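Local coordinates for beta-lactamase (Burkholderia cenocepacia, PDB 5E2G), which probably hydrolyses the amide bond of beta-lactam antibiotics, as a member of the class-C beta-lactamase family, at residues Lys89-Val101 against Gly128-Tyr140. Numbering follows the deposited sequence.
Sequences KYLPELQGKPFGV and GLIRYLDAWRPAY
F99 turns the edge of its ring toward one face of the W136 indole. The six-membered rings stand at 88°, a T-shaped pair with centroids 5.4 Å apart. P138 N lies over the opposite indole face, and the backbone of P98 and F99 runs along an indole edge. One face of the F99 ring takes a CH-pi contact from L133 CD2, which sits 3.7 Å from the ring centroid and almost on its normal. F99 CG is anti to the backbone N (chi1 -164°), which puts a ring face under L133 CD2 and an edge toward W136. The R137 guanidinium has P98 CD over one face. Its NH1 donates to D134 O (2.7 Å) and to W136 O (2.9 Å), both near the guanidinium plane, the latter from above the carbonyl plane. The contact packs the end of helix 87-90 and the irregular chain after it against helix 126-135 and the turn that follows, in the helical part of the class-C beta-lactamase fold. M155 of helix 150-164 also touches L91 and F99. Nearer the start of helix 126-135, L91 CD1 meets I130 CD1 at 3.6 Å. L94 CD1 rests on L133 CB. The bent K97 chain crosses D134 at about a right angle, and its NZ stays 4.4 Å from D134 OD1, too far for a salt bridge. No direct hydrogen bond joins the segments. A water accepts from F99 N (3.0 Å) and lies within bonding distance of L133 O and W136 O.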
loop_
_atom_site.group_PDB
_atom_site.type_symbol
_atom_site.label_atom_id
_atom_site.label_comp_id
_atom_site.label_asym_id
_atom_site.label_seq_id
_atom_site.Cartn_x
_atom_site.Cartn_y
_atom_site.Cartn_z
ATOM N N LYS A 89 25.028 2.247 -4.182
ATOM C CA LYS A 89 25.358 1.242 -5.190
ATOM C C LYS A 89 24.749 1.595 -6.540
ATOM O O LYS A 89 25.382 1.398 -7.583
ATOM C CB LYS A 89 24.872 -0.134 -4.745
ATOM C CG LYS A 89 25.098 -1.222 -5.765
ATOM C CD LYS A 89 24.513 -2.543 -5.308
ATOM C CE LYS A 89 24.867 -3.659 -6.271
ATOM N NZ LYS A 89 24.316 -4.979 -5.829
ATOM N N TYR A 90 23.520 2.111 -6.541
ATOM C CA TYR A 90 22.800 2.418 -7.769
ATOM C C TYR A 90 22.852 3.894 -8.148
ATOM O O TYR A 90 22.648 4.222 -9.321
ATOM C CB TYR A 90 21.347 1.941 -7.638
ATOM C CG TYR A 90 21.295 0.468 -7.299
ATOM C CD1 TYR A 90 21.606 -0.483 -8.258
ATOM C CD2 TYR A 90 20.981 0.027 -6.012
ATOM C CE1 TYR A 90 21.586 -1.831 -7.962
ATOM C CE2 TYR A 90 20.955 -1.321 -5.705
ATOM C CZ TYR A 90 21.262 -2.247 -6.688
ATOM O OH TYR A 90 21.252 -3.598 -6.429
ATOM N N LEU A 91 23.134 4.782 -7.196
ATOM C CA LEU A 91 23.386 6.196 -7.461
ATOM C C LEU A 91 24.819 6.475 -7.046
ATOM O O LEU A 91 25.078 6.876 -5.904
ATOM C CB LEU A 91 22.411 7.098 -6.706
ATOM C CG LEU A 91 20.942 6.965 -7.084
ATOM C CD1 LEU A 91 20.106 7.914 -6.235
ATOM C CD2 LEU A 91 20.731 7.210 -8.581
ATOM N N PRO A 92 25.783 6.279 -7.938
ATOM C CA PRO A 92 27.193 6.363 -7.532
ATOM C C PRO A 92 27.611 7.722 -6.999
ATOM O O PRO A 92 28.558 7.797 -6.209
ATOM C CB PRO A 92 27.940 6.020 -8.826
ATOM C CG PRO A 92 26.963 5.254 -9.639
ATOM C CD PRO A 92 25.629 5.844 -9.332
ATOM N N GLU A 93 26.946 8.800 -7.422
ATOM C CA GLU A 93 27.306 10.130 -6.939
ATOM C C GLU A 93 27.160 10.233 -5.426
ATOM O O GLU A 93 27.974 10.883 -4.758
ATOM C CB GLU A 93 26.441 11.191 -7.622
ATOM C CG GLU A 93 26.505 11.200 -9.141
ATOM C CD GLU A 93 26.297 12.595 -9.713
ATOM O OE1 GLU A 93 26.793 13.563 -9.094
ATOM O OE2 GLU A 93 25.636 12.730 -10.768
ATOM N N LEU A 94 26.124 9.598 -4.869
ATOM C CA LEU A 94 25.817 9.680 -3.447
ATOM C C LEU A 94 26.811 8.934 -2.580
ATOM O O LEU A 94 26.721 9.033 -1.353
ATOM C CB LEU A 94 24.419 9.138 -3.177
ATOM C CG LEU A 94 23.285 9.825 -3.927
ATOM C CD1 LEU A 94 21.927 9.268 -3.489
ATOM C CD2 LEU A 94 23.364 11.328 -3.717
ATOM N N GLN A 95 27.728 8.177 -3.171
ATOM C CA GLN A 95 28.776 7.549 -2.382
ATOM C C GLN A 95 29.574 8.623 -1.661
ATOM O O GLN A 95 30.078 9.562 -2.286
ATOM C CB GLN A 95 29.683 6.711 -3.276
ATOM C CG GLN A 95 28.955 5.602 -4.004
ATOM C CD GLN A 95 29.813 4.942 -5.056
ATOM O OE1 GLN A 95 30.996 5.251 -5.189
ATOM N NE2 GLN A 95 29.221 4.028 -5.815
ATOM N N GLY A 96 29.666 8.493 -0.339
ATOM C CA GLY A 96 30.209 9.528 0.513
ATOM C C GLY A 96 29.169 10.428 1.142
ATOM O O GLY A 96 29.510 11.222 2.028
ATOM N N LYS A 97 27.950 10.331 0.727
ATOM C CA LYS A 97 26.896 11.152 1.274
ATOM C C LYS A 97 26.019 10.336 2.211
ATOM O O LYS A 97 25.855 9.124 2.018
ATOM C CB LYS A 97 26.039 11.741 0.156
ATOM C CG LYS A 97 26.410 13.157 -0.213
ATOM C CD LYS A 97 27.869 13.295 -0.592
ATOM C CE LYS A 97 28.667 14.025 0.488
ATOM N NZ LYS A 97 27.961 15.222 1.031
ATOM N N PRO A 98 25.474 10.999 3.243
ATOM C CA PRO A 98 24.635 10.288 4.227
ATOM C C PRO A 98 23.580 9.376 3.618
ATOM O O PRO A 98 23.292 8.317 4.187
ATOM C CB PRO A 98 24.008 11.442 5.018
ATOM C CG PRO A 98 25.074 12.491 5.008
ATOM C CD PRO A 98 25.755 12.387 3.666
ATOM N N PHE A 99 23.005 9.748 2.476
ATOM C CA PHE A 99 22.009 8.905 1.831
ATOM C C PHE A 99 22.628 7.732 1.085
ATOM O O PHE A 99 21.942 6.726 0.867
ATOM C CB PHE A 99 21.153 9.733 0.865
ATOM C CG PHE A 99 19.888 9.041 0.445
ATOM C CD1 PHE A 99 18.765 9.071 1.263
ATOM C CD2 PHE A 99 19.824 8.343 -0.755
ATOM C CE1 PHE A 99 17.593 8.423 0.892
ATOM C CE2 PHE A 99 18.657 7.687 -1.135
ATOM C CZ PHE A 99 17.538 7.731 -0.309
ATOM N N GLY A 100 23.900 7.831 0.693
ATOM C CA GLY A 100 24.539 6.752 -0.041
ATOM C C GLY A 100 24.631 5.449 0.727
ATOM O O GLY A 100 24.806 4.390 0.114
ATOM N N VAL A 101 24.522 5.502 2.057
ATOM C CA VAL A 101 24.600 4.307 2.891
ATOM C C VAL A 101 23.235 3.766 3.296
ATOM O O VAL A 101 23.168 2.643 3.821
ATOM C CB VAL A 101 25.429 4.558 4.169
ATOM C CG1 VAL A 101 26.803 5.111 3.818
ATOM C CG2 VAL A 101 24.681 5.483 5.105
ATOM N N GLY A 128 18.162 17.281 -10.153
ATOM C CA GLY A 128 17.798 17.976 -8.927
ATOM C C GLY A 128 17.476 17.028 -7.786
ATOM O O GLY A 128 17.755 17.327 -6.621
ATOM N N LEU A 129 16.867 15.884 -8.104
ATOM C CA LEU A 129 16.693 14.826 -7.113
ATOM C C LEU A 129 18.035 14.405 -6.528
ATOM O O LEU A 129 18.208 14.362 -5.303
ATOM C CB LEU A 129 15.984 13.627 -7.747
ATOM C CG LEU A 129 15.977 12.349 -6.908
ATOM C CD1 LEU A 129 15.229 12.588 -5.619
ATOM C CD2 LEU A 129 15.380 11.176 -7.679
ATOM N N ILE A 130 18.997 14.085 -7.396
ATOM C CA ILE A 130 20.345 13.778 -6.933
ATOM C C ILE A 130 20.897 14.938 -6.123
ATOM O O ILE A 130 21.589 14.739 -5.117
ATOM C CB ILE A 130 21.252 13.439 -8.125
ATOM C CG1 ILE A 130 20.722 12.207 -8.858
ATOM C CG2 ILE A 130 22.676 13.225 -7.654
ATOM C CD1 ILE A 130 20.771 10.942 -8.044
ATOM N N ARG A 131 20.589 16.169 -6.541
ATOM C CA ARG A 131 20.974 17.326 -5.740
ATOM C C ARG A 131 20.332 17.271 -4.363
ATOM O O ARG A 131 20.989 17.554 -3.353
ATOM C CB ARG A 131 20.601 18.624 -6.453
ATOM C CG ARG A 131 21.530 18.992 -7.602
ATOM C CD ARG A 131 21.348 20.451 -8.049
ATOM N NE ARG A 131 20.841 20.574 -9.419
ATOM C CZ ARG A 131 19.591 20.907 -9.728
ATOM N NH1 ARG A 131 18.711 21.161 -8.764
ATOM N NH2 ARG A 131 19.222 20.993 -11.000
ATOM N N TYR A 132 19.050 16.898 -4.295
ATOM C CA TYR A 132 18.385 16.847 -2.999
ATOM C C TYR A 132 18.961 15.744 -2.121
ATOM O O TYR A 132 19.203 15.956 -0.925
ATOM C CB TYR A 132 16.882 16.651 -3.157
ATOM C CG TYR A 132 16.265 16.270 -1.838
ATOM C CD1 TYR A 132 16.354 17.122 -0.735
ATOM C CD2 TYR A 132 15.627 15.046 -1.674
ATOM C CE1 TYR A 132 15.813 16.772 0.490
ATOM C CE2 TYR A 132 15.077 14.683 -0.451
ATOM C CZ TYR A 132 15.172 15.548 0.628
ATOM O OH TYR A 132 14.623 15.184 1.842
ATOM N N LEU A 133 19.173 14.555 -2.683
ATOM C CA LEU A 133 19.702 13.459 -1.881
ATOM C C LEU A 133 21.111 13.756 -1.381
ATOM O O LEU A 133 21.482 13.328 -0.280
ATOM C CB LEU A 133 19.686 12.166 -2.690
ATOM C CG LEU A 133 18.298 11.694 -3.109
ATOM C CD1 LEU A 133 18.392 10.569 -4.120
ATOM C CD2 LEU A 133 17.522 11.250 -1.890
ATOM N N ASP A 134 21.901 14.493 -2.164
ATOM C CA ASP A 134 23.263 14.808 -1.752
ATOM C C ASP A 134 23.291 15.673 -0.496
ATOM O O ASP A 134 24.089 15.428 0.416
ATOM C CB ASP A 134 23.998 15.504 -2.891
ATOM C CG ASP A 134 25.078 14.632 -3.496
ATOM O OD1 ASP A 134 26.203 14.583 -2.934
ATOM O OD2 ASP A 134 24.798 13.999 -4.540
ATOM N N ALA A 135 22.446 16.696 -0.432
ATOM C CA ALA A 135 22.430 17.596 0.714
ATOM C C ALA A 135 21.648 17.043 1.896
ATOM O O ALA A 135 21.650 17.663 2.964
ATOM C CB ALA A 135 21.848 18.944 0.308
ATOM N N TRP A 136 20.988 15.901 1.728
ATOM C CA TRP A 136 20.149 15.348 2.776
ATOM C C TRP A 136 20.979 14.936 3.981
ATOM O O TRP A 136 21.937 14.168 3.855
ATOM C CB TRP A 136 19.385 14.150 2.238
ATOM C CG TRP A 136 18.618 13.418 3.277
ATOM C CD1 TRP A 136 17.397 13.753 3.776
ATOM C CD2 TRP A 136 19.008 12.213 3.942
ATOM N NE1 TRP A 136 17.001 12.830 4.713
ATOM C CE2 TRP A 136 17.971 11.871 4.827
ATOM C CE3 TRP A 136 20.133 11.390 3.873
ATOM C CZ2 TRP A 136 18.024 10.739 5.636
ATOM C CZ3 TRP A 136 20.184 10.268 4.676
ATOM C CH2 TRP A 136 19.135 9.951 5.543
ATOM N N ARG A 137 20.604 15.437 5.155
ATOM C CA ARG A 137 21.269 15.082 6.401
ATOM C C ARG A 137 20.248 14.453 7.341
ATOM O O ARG A 137 19.241 15.101 7.672
ATOM C CB ARG A 137 21.925 16.309 7.041
ATOM C CG ARG A 137 22.998 16.945 6.175
ATOM C CD ARG A 137 24.114 15.958 5.902
ATOM N NE ARG A 137 25.172 16.513 5.057
ATOM C CZ ARG A 137 25.289 16.303 3.746
ATOM N NH1 ARG A 137 24.409 15.545 3.101
ATOM N NH2 ARG A 137 26.294 16.854 3.075
ATOM N N PRO A 138 20.452 13.220 7.789
ATOM C CA PRO A 138 19.422 12.532 8.573
ATOM C C PRO A 138 19.315 13.057 9.996
ATOM O O PRO A 138 20.258 13.605 10.562
ATOM C CB PRO A 138 19.899 11.078 8.571
ATOM C CG PRO A 138 21.381 11.186 8.457
ATOM C CD PRO A 138 21.647 12.386 7.589
ATOM N N ALA A 139 18.129 12.869 10.573
ATOM C CA ALA A 139 17.935 13.166 11.985
ATOM C C ALA A 139 18.409 12.024 12.870
ATOM O O ALA A 139 18.827 12.253 14.012
ATOM C CB ALA A 139 16.463 13.462 12.261
ATOM N N TYR A 140 18.362 10.798 12.360
ATOM C CA TYR A 140 18.703 9.609 13.118
ATOM C C TYR A 140 19.604 8.716 12.277
ATOM O O TYR A 140 19.611 8.797 11.049
ATOM C CB TYR A 140 17.440 8.832 13.528
ATOM C CG TYR A 140 16.507 9.586 14.439
ATOM C CD1 TYR A 140 16.772 9.685 15.792
ATOM C CD2 TYR A 140 15.363 10.195 13.951
ATOM C CE1 TYR A 140 15.927 10.365 16.649
ATOM C CE2 TYR A 140 14.505 10.887 14.800
ATOM C CZ TYR A 140 14.798 10.965 16.151
ATOM O OH TYR A 140 13.966 11.634 17.024
HETATM O O HOH W 1 23.349 12.650 1.840
#